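Side-chain contacts in sensor kinase CusS (Escherichia coli, PDB 5KU5), which senses copper and silver ions in the periplasm and, as a histidine kinase, activates its response regulator CusR by phosphorylation: residues L36-L39 with E40-S44; I78-K81 with D82-G85; D10-D13 with L14-S18. All blocks are in the same frame, centred on the assembly; numbering follows the deposited sequence. Where two conformers were deposited one is given.

Interaction 1. Residues L36-L39 with E40-S44; sequences LMTL and EDIVS
Leu-39 and Val-43 touch through their methyl groups, CD1 of Leu-39 meeting CG2 of Val-43 at 3.7 Å, and the two side chains run alongside each other in the same direction. The leucine reaches this neighbour because its CG is anti to the backbone N (chi1 176°), which carries the branch along the helix toward the next turn. Val-43 answers with the methyl that sits beside its own backbone N; the same CG2 lies 3.2 Å from Leu-39 O, so it rests against the carbonyl that its own backbone NH uses.

One step round the helix, Thr-38 and Ile-42 repeat the i to i+4 pairing in a looser form. Here CG2 of Thr-38 and CD1 of Ile-42 are 4.0 Å apart, again side by side, while CG1 of Ile-42 packs 3.4 Å from Thr-38 O. CG2 of Thr-38, anti to the backbone N, is the branch that meets the isoleucine, which puts the hydroxyl beside the backbone N, where it is tied by a hydrogen bond to the carbonyl O of Arg-34, one turn earlier.

Four backbone bonds position these pairs: Glu-40 N to Leu-36 O, Asp-41 N to Met-37 O, Ile-42 N to Thr-38 O and Val-43 N to Leu-39 O. The last, at 2.8 Å, is the shortest, and its N-H...O angle of 166° makes it nearly straight.

Beyond this shell, Leu-39 packs on Leu-21 and Leu-25 of helix 2-25 and on Leu-53 and Tyr-62 of the sheet, Val-43 on Ile-51 and Tyr-62, and Thr-38 and Ile-42 on Val-24. Asp-41 lies on the exposed side, and Glu-40, though exposed, also touches Tyr-62. The result is an amphipathic alpha-helix, its apolar face built from i, i+4 pairs and laid against the long helix and antiparallel sheet of a PDC-fold periplasmic sensor domain.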
# COMPACT_ATOMS: atom_id res chain seq x y z
N LEU A 36 10.55 -4.91 17.72
CA LEU A 36 10.24 -6.16 17.02
C LEU A 36 8.76 -6.55 17.12
O LEU A 36 8.19 -7.10 16.18
CB LEU A 36 11.11 -7.31 17.55
CG LEU A 36 12.58 -7.29 17.14
CD1 LEU A 36 13.37 -8.30 17.97
CD2 LEU A 36 12.75 -7.58 15.65
N MET A 37 8.15 -6.28 18.28
CA MET A 37 6.72 -6.49 18.47
C MET A 37 5.91 -5.58 17.54
O MET A 37 4.94 -6.03 16.92
CB MET A 37 6.34 -6.21 19.93
CG MET A 37 4.94 -6.67 20.32
SD MET A 37 4.65 -6.56 22.10
CE MET A 37 5.84 -7.75 22.72
N THR A 38 6.33 -4.32 17.44
CA THR A 38 5.73 -3.36 16.51
C THR A 38 5.87 -3.82 15.05
O THR A 38 4.90 -3.75 14.29
CB THR A 38 6.36 -1.96 16.66
OG1 THR A 38 6.34 -1.56 18.04
CG2 THR A 38 5.61 -0.92 15.82
N LEU A 39 7.06 -4.29 14.68
CA LEU A 39 7.32 -4.84 13.35
C LEU A 39 6.35 -5.97 13.01
O LEU A 39 5.71 -5.95 11.95
CB LEU A 39 8.76 -5.37 13.25
CG LEU A 39 9.18 -6.08 11.96
CD1 LEU A 39 9.28 -5.06 10.83
CD2 LEU A 39 10.48 -6.84 12.12
N GLU A 40 6.25 -6.94 13.91
CA GLU A 40 5.40 -8.11 13.73
C GLU A 40 3.92 -7.74 13.60
O GLU A 40 3.22 -8.30 12.76
CB GLU A 40 5.61 -9.09 14.89
CG GLU A 40 4.91 -10.43 14.74
CD GLU A 40 5.32 -11.45 15.78
OE1 GLU A 40 4.46 -12.24 16.20
OE2 GLU A 40 6.51 -11.48 16.18
N ASP A 41 3.46 -6.79 14.42
CA ASP A 41 2.09 -6.29 14.35
C ASP A 41 1.76 -5.67 12.99
O ASP A 41 0.70 -5.93 12.43
CB ASP A 41 1.83 -5.26 15.46
CG ASP A 41 0.38 -4.81 15.52
OD1 ASP A 41 -0.50 -5.64 15.82
OD2 ASP A 41 0.11 -3.61 15.28
N ILE A 42 2.68 -4.86 12.47
CA ILE A 42 2.52 -4.23 11.15
C ILE A 42 2.60 -5.27 10.03
O ILE A 42 1.72 -5.33 9.17
CB ILE A 42 3.58 -3.11 10.92
CG1 ILE A 42 3.31 -1.94 11.87
CG2 ILE A 42 3.59 -2.63 9.47
CD1 ILE A 42 4.46 -0.96 12.00
N VAL A 43 3.67 -6.06 10.04
CA VAL A 43 3.99 -7.01 8.96
C VAL A 43 2.94 -8.11 8.79
O VAL A 43 2.66 -8.52 7.65
CB VAL A 43 5.40 -7.62 9.17
CG1 VAL A 43 5.65 -8.83 8.28
CG2 VAL A 43 6.47 -6.56 8.91
N SER A 44 2.36 -8.57 9.90
CA SER A 44 1.31 -9.59 9.87
C SER A 44 0.07 -9.12 9.10
O SER A 44 -0.63 -9.92 8.49
CB SER A 44 0.90 -10.00 11.29
OG SER A 44 0.31 -8.92 11.99

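Interaction 2. Residues I78-K81 with D82-G85; sequences IPDK and DAQG
Asp-80 has its CG anti to the backbone N (chi1 180°), and this swings the carboxylate forward over the turn that follows, where OD1 meets the backbone N of Asp-82 and OD2 comes to lie 3.4 Å from CB of Ala-83. Lys-81 takes the less common first torsion, CG between its backbone N and carbonyl carbon (chi1 72°), and a bend at its last torsion carries the ammonium back alongside the Asp-82 side chain.

The backbone framework is a type I beta turn from Asp-80 to Ala-83, closed by the bond from Ala-83 N to Asp-80 O at 3.1 Å. Its donor stands well above the carbonyl plane. Inside the turn, Asp-82 N gives a second bond, also 3.1 Å long, to Asp-80 OD1; it comes from above the carboxylate plane and is bent, with an N-H...O angle of 137°. This side-chain bond makes an Asx turn that overlaps the type I beta turn, and the first aspartate thus binds the turn through both its main-chain oxygen and its side chain.

On the outer side, Lys-81 NZ and Asp-82 OD1 form a salt bridge at 3.3 Å, its hydrogen bond weak. The other oxygen of this carboxylate, OD2, accepts a hydrogen bond from a water at 2.8 Å, and the same water donates to Asp-80 OD1 over an equal distance.

Farther out, OD2 of Asp-80 is paired with Arg-112 in a salt bridge, while Asp-82 packs on Lys-3 and Ala-7 and Ala-83 on Ile-11, all of helix 2-25. Chemically, two carboxylates are brought close, Asp-80 OD1 and Asp-82 OD2 being 4.3 Å apart; the bridging water, with Arg-112 on one acid and Lys-81 on the other, probably offsets their repulsion and lets the buried Asp-80 remain ionised.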
# COMPACT_ATOMS: atom_id res chain seq x y z
N ILE A 78 17.52 -13.49 -9.07
CA ILE A 78 18.01 -13.03 -10.38
C ILE A 78 17.96 -11.50 -10.38
O ILE A 78 16.97 -10.93 -9.90
CB ILE A 78 17.12 -13.58 -11.52
CG1 ILE A 78 17.14 -15.12 -11.54
CG2 ILE A 78 17.55 -13.01 -12.88
CD1 ILE A 78 18.50 -15.75 -11.76
N PRO A 79 19.00 -10.83 -10.91
CA PRO A 79 18.92 -9.37 -11.06
C PRO A 79 17.75 -8.93 -11.94
O PRO A 79 17.52 -9.51 -13.00
CB PRO A 79 20.25 -9.00 -11.72
CG PRO A 79 21.19 -10.08 -11.30
CD PRO A 79 20.36 -11.33 -11.21
N ASP A 80 17.01 -7.92 -11.48
CA ASP A 80 15.83 -7.43 -12.18
C ASP A 80 16.24 -6.52 -13.33
O ASP A 80 16.58 -5.36 -13.11
CB ASP A 80 14.92 -6.69 -11.19
CG ASP A 80 13.65 -6.14 -11.82
OD1 ASP A 80 13.37 -6.41 -13.01
OD2 ASP A 80 12.94 -5.41 -11.11
N LYS A 81 16.19 -7.04 -14.56
CA LYS A 81 16.59 -6.27 -15.76
C LYS A 81 15.76 -5.00 -16.01
O LYS A 81 16.27 -4.04 -16.59
CB LYS A 81 16.59 -7.16 -17.02
CG LYS A 81 15.21 -7.56 -17.54
CD LYS A 81 15.33 -8.50 -18.73
CE LYS A 81 13.97 -9.02 -19.18
NZ LYS A 81 13.01 -7.93 -19.52
N ASP A 82 14.51 -5.00 -15.56
CA ASP A 82 13.62 -3.84 -15.70
C ASP A 82 13.83 -2.77 -14.63
O ASP A 82 13.31 -1.66 -14.76
CB ASP A 82 12.16 -4.27 -15.71
CG ASP A 82 11.85 -5.24 -16.83
OD1 ASP A 82 12.39 -5.07 -17.94
OD2 ASP A 82 11.06 -6.18 -16.60
N ALA A 83 14.56 -3.11 -13.56
CA ALA A 83 14.97 -2.13 -12.55
C ALA A 83 16.30 -1.53 -12.97
O ALA A 83 17.36 -2.14 -12.78
CB ALA A 83 15.09 -2.80 -11.18
N GLN A 84 16.24 -0.34 -13.56
CA GLN A 84 17.42 0.31 -14.14
C GLN A 84 18.14 1.18 -13.11
O GLN A 84 18.09 2.41 -13.17
CB GLN A 84 17.00 1.12 -15.37
CG GLN A 84 16.53 0.23 -16.52
CD GLN A 84 15.63 0.94 -17.52
OE1 GLN A 84 15.40 2.15 -17.42
NE2 GLN A 84 15.12 0.19 -18.48
N GLY A 85 18.80 0.51 -12.17
CA GLY A 85 19.54 1.17 -11.10
C GLY A 85 19.35 0.47 -9.77
O GLY A 85 18.24 0.03 -9.44
O HOH W 1 11.41 -7.84 -14.31

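Interaction 3. Residues D10-D13 with L14-S18; sequences DIND and LKEIS
Helix 2-25 is the long amino-terminal helix of the sensor domain, and in its middle Asn-12 and Glu-16 meet one turn apart. The two side chains run at a slant to each other, amide and carboxylate planes 77° apart; Glu-16 OE2 lies 3.9 Å from Asn-12 OD1, so they are neighbours without gripping each other. CG of Glu-16 is anti to its carbonyl carbon (chi1 -67°), which leans the chain back over the preceding turn and sets that CG 3.6 Å from Asn-12 O.

The other carboxylate oxygen of Glu-16, OE1, makes a weak hydrogen bond with OG of Ser-47 of the second subunit, while the side chain packs on Tyr-46 of that subunit. With an alanine here, Ser-47 of the partner chain would probably lose this acceptor and its Tyr-46 a packing surface, opening a gap at the interface.

Leu-14 and Ile-17 fold back in the same manner. CG of Leu-14 comes to 3.4 Å from Asp-10 O, and CG1 of Ile-17 to 3.3 Å from Asp-13 O. Backbone bonds fix the spacing, from Leu-14 N to Asp-10 O at 2.8 Å through to Ile-17 N to Asp-13 O at 3.0 Å.

Asp-10 sends its carboxylate away from the following turn, to a salt bridge with Arg-112 and a hydrogen bond with His-139; Leu-14 packs on Ile-114, Ile-132 and Leu-134 of the sheet, and Ile-17 on Tyr-46 of its own chain. This two-sided use, Leu-14 on the sheet and Glu-16 meeting the second subunit, fits the long N-terminal helix of a dimeric PDC-fold sensor.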
# COMPACT_ATOMS: atom_id res chain seq x y z
N ASP A 10 6.55 -0.69 -8.42
CA ASP A 10 7.01 -1.55 -7.32
C ASP A 10 8.11 -0.90 -6.49
O ASP A 10 8.05 -0.93 -5.26
CB ASP A 10 7.52 -2.90 -7.86
CG ASP A 10 6.42 -3.71 -8.52
OD1 ASP A 10 5.25 -3.30 -8.46
OD2 ASP A 10 6.73 -4.77 -9.11
N ILE A 11 9.10 -0.32 -7.16
CA ILE A 11 10.21 0.38 -6.49
C ILE A 11 9.69 1.49 -5.56
O ILE A 11 10.19 1.64 -4.44
CB ILE A 11 11.23 0.92 -7.51
CG1 ILE A 11 12.05 -0.26 -8.08
CG2 ILE A 11 12.18 1.95 -6.89
CD1 ILE A 11 12.74 0.03 -9.40
N ASN A 12 8.69 2.24 -6.02
CA ASN A 12 8.05 3.27 -5.21
C ASN A 12 7.36 2.71 -3.96
O ASN A 12 7.50 3.27 -2.87
CB ASN A 12 7.05 4.06 -6.06
CG ASN A 12 6.39 5.20 -5.29
OD1 ASN A 12 5.17 5.27 -5.20
ND2 ASN A 12 7.21 6.09 -4.74
N ASP A 13 6.61 1.61 -4.12
CA ASP A 13 6.00 0.91 -2.98
C ASP A 13 7.07 0.39 -2.01
O ASP A 13 6.93 0.55 -0.80
CB ASP A 13 5.12 -0.26 -3.45
CG ASP A 13 3.87 0.19 -4.20
OD1 ASP A 13 3.58 1.41 -4.24
OD2 ASP A 13 3.16 -0.68 -4.74
N LEU A 14 8.12 -0.22 -2.55
CA LEU A 14 9.24 -0.71 -1.72
C LEU A 14 9.97 0.42 -0.98
O LEU A 14 10.40 0.22 0.15
CB LEU A 14 10.22 -1.52 -2.56
CG LEU A 14 9.71 -2.87 -3.07
CD1 LEU A 14 10.62 -3.41 -4.16
CD2 LEU A 14 9.57 -3.88 -1.93
N LYS A 15 10.10 1.58 -1.62
CA LYS A 15 10.70 2.75 -0.96
C LYS A 15 9.92 3.15 0.29
O LYS A 15 10.51 3.36 1.35
CB LYS A 15 10.81 3.93 -1.93
CG LYS A 15 11.58 5.12 -1.37
CD LYS A 15 11.61 6.28 -2.34
CE LYS A 15 12.26 7.49 -1.70
NZ LYS A 15 12.32 8.64 -2.64
N GLU A 16 8.59 3.24 0.16
CA GLU A 16 7.73 3.62 1.29
C GLU A 16 7.69 2.57 2.39
O GLU A 16 7.72 2.91 3.57
CB GLU A 16 6.32 3.95 0.81
CG GLU A 16 6.27 5.21 -0.05
CD GLU A 16 4.88 5.52 -0.57
OE1 GLU A 16 3.89 4.89 -0.12
OE2 GLU A 16 4.77 6.41 -1.44
N ILE A 17 7.65 1.29 2.01
CA ILE A 17 7.73 0.19 2.98
C ILE A 17 9.07 0.22 3.70
O ILE A 17 9.13 0.04 4.91
CB ILE A 17 7.52 -1.20 2.32
CG1 ILE A 17 6.07 -1.34 1.82
CG2 ILE A 17 7.83 -2.34 3.30
CD1 ILE A 17 5.90 -2.35 0.71
N SER A 18 10.15 0.45 2.95
CA SER A 18 11.49 0.54 3.53
C SER A 18 11.60 1.65 4.58
O SER A 18 12.15 1.42 5.66
CB SER A 18 12.54 0.74 2.44
OG SER A 18 13.84 0.60 2.96

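Interaction 3 stands between the other two. It touches interaction 2 directly, CB of Ala-83 lying 4.1 Å from CD1 of Ile-11, and the two share Arg-112, which makes salt bridges with both Asp-80 and Asp-10. Interaction 1 lies about 7 Å from interaction 3 at the nearest atoms, and about 21 Å from interaction 2, on the opposite side of the chain's centre. None supplies a silver ligand, but the side chain of Asp-10 is about 7 Å from a silver ion, those of Val-43 and Asp-82 about 11 Å. Ser-47 of the second subunit, weakly hydrogen-bonded to Glu-16, is a silver ligand, so interaction 3 borders a metal site at the dimer interface.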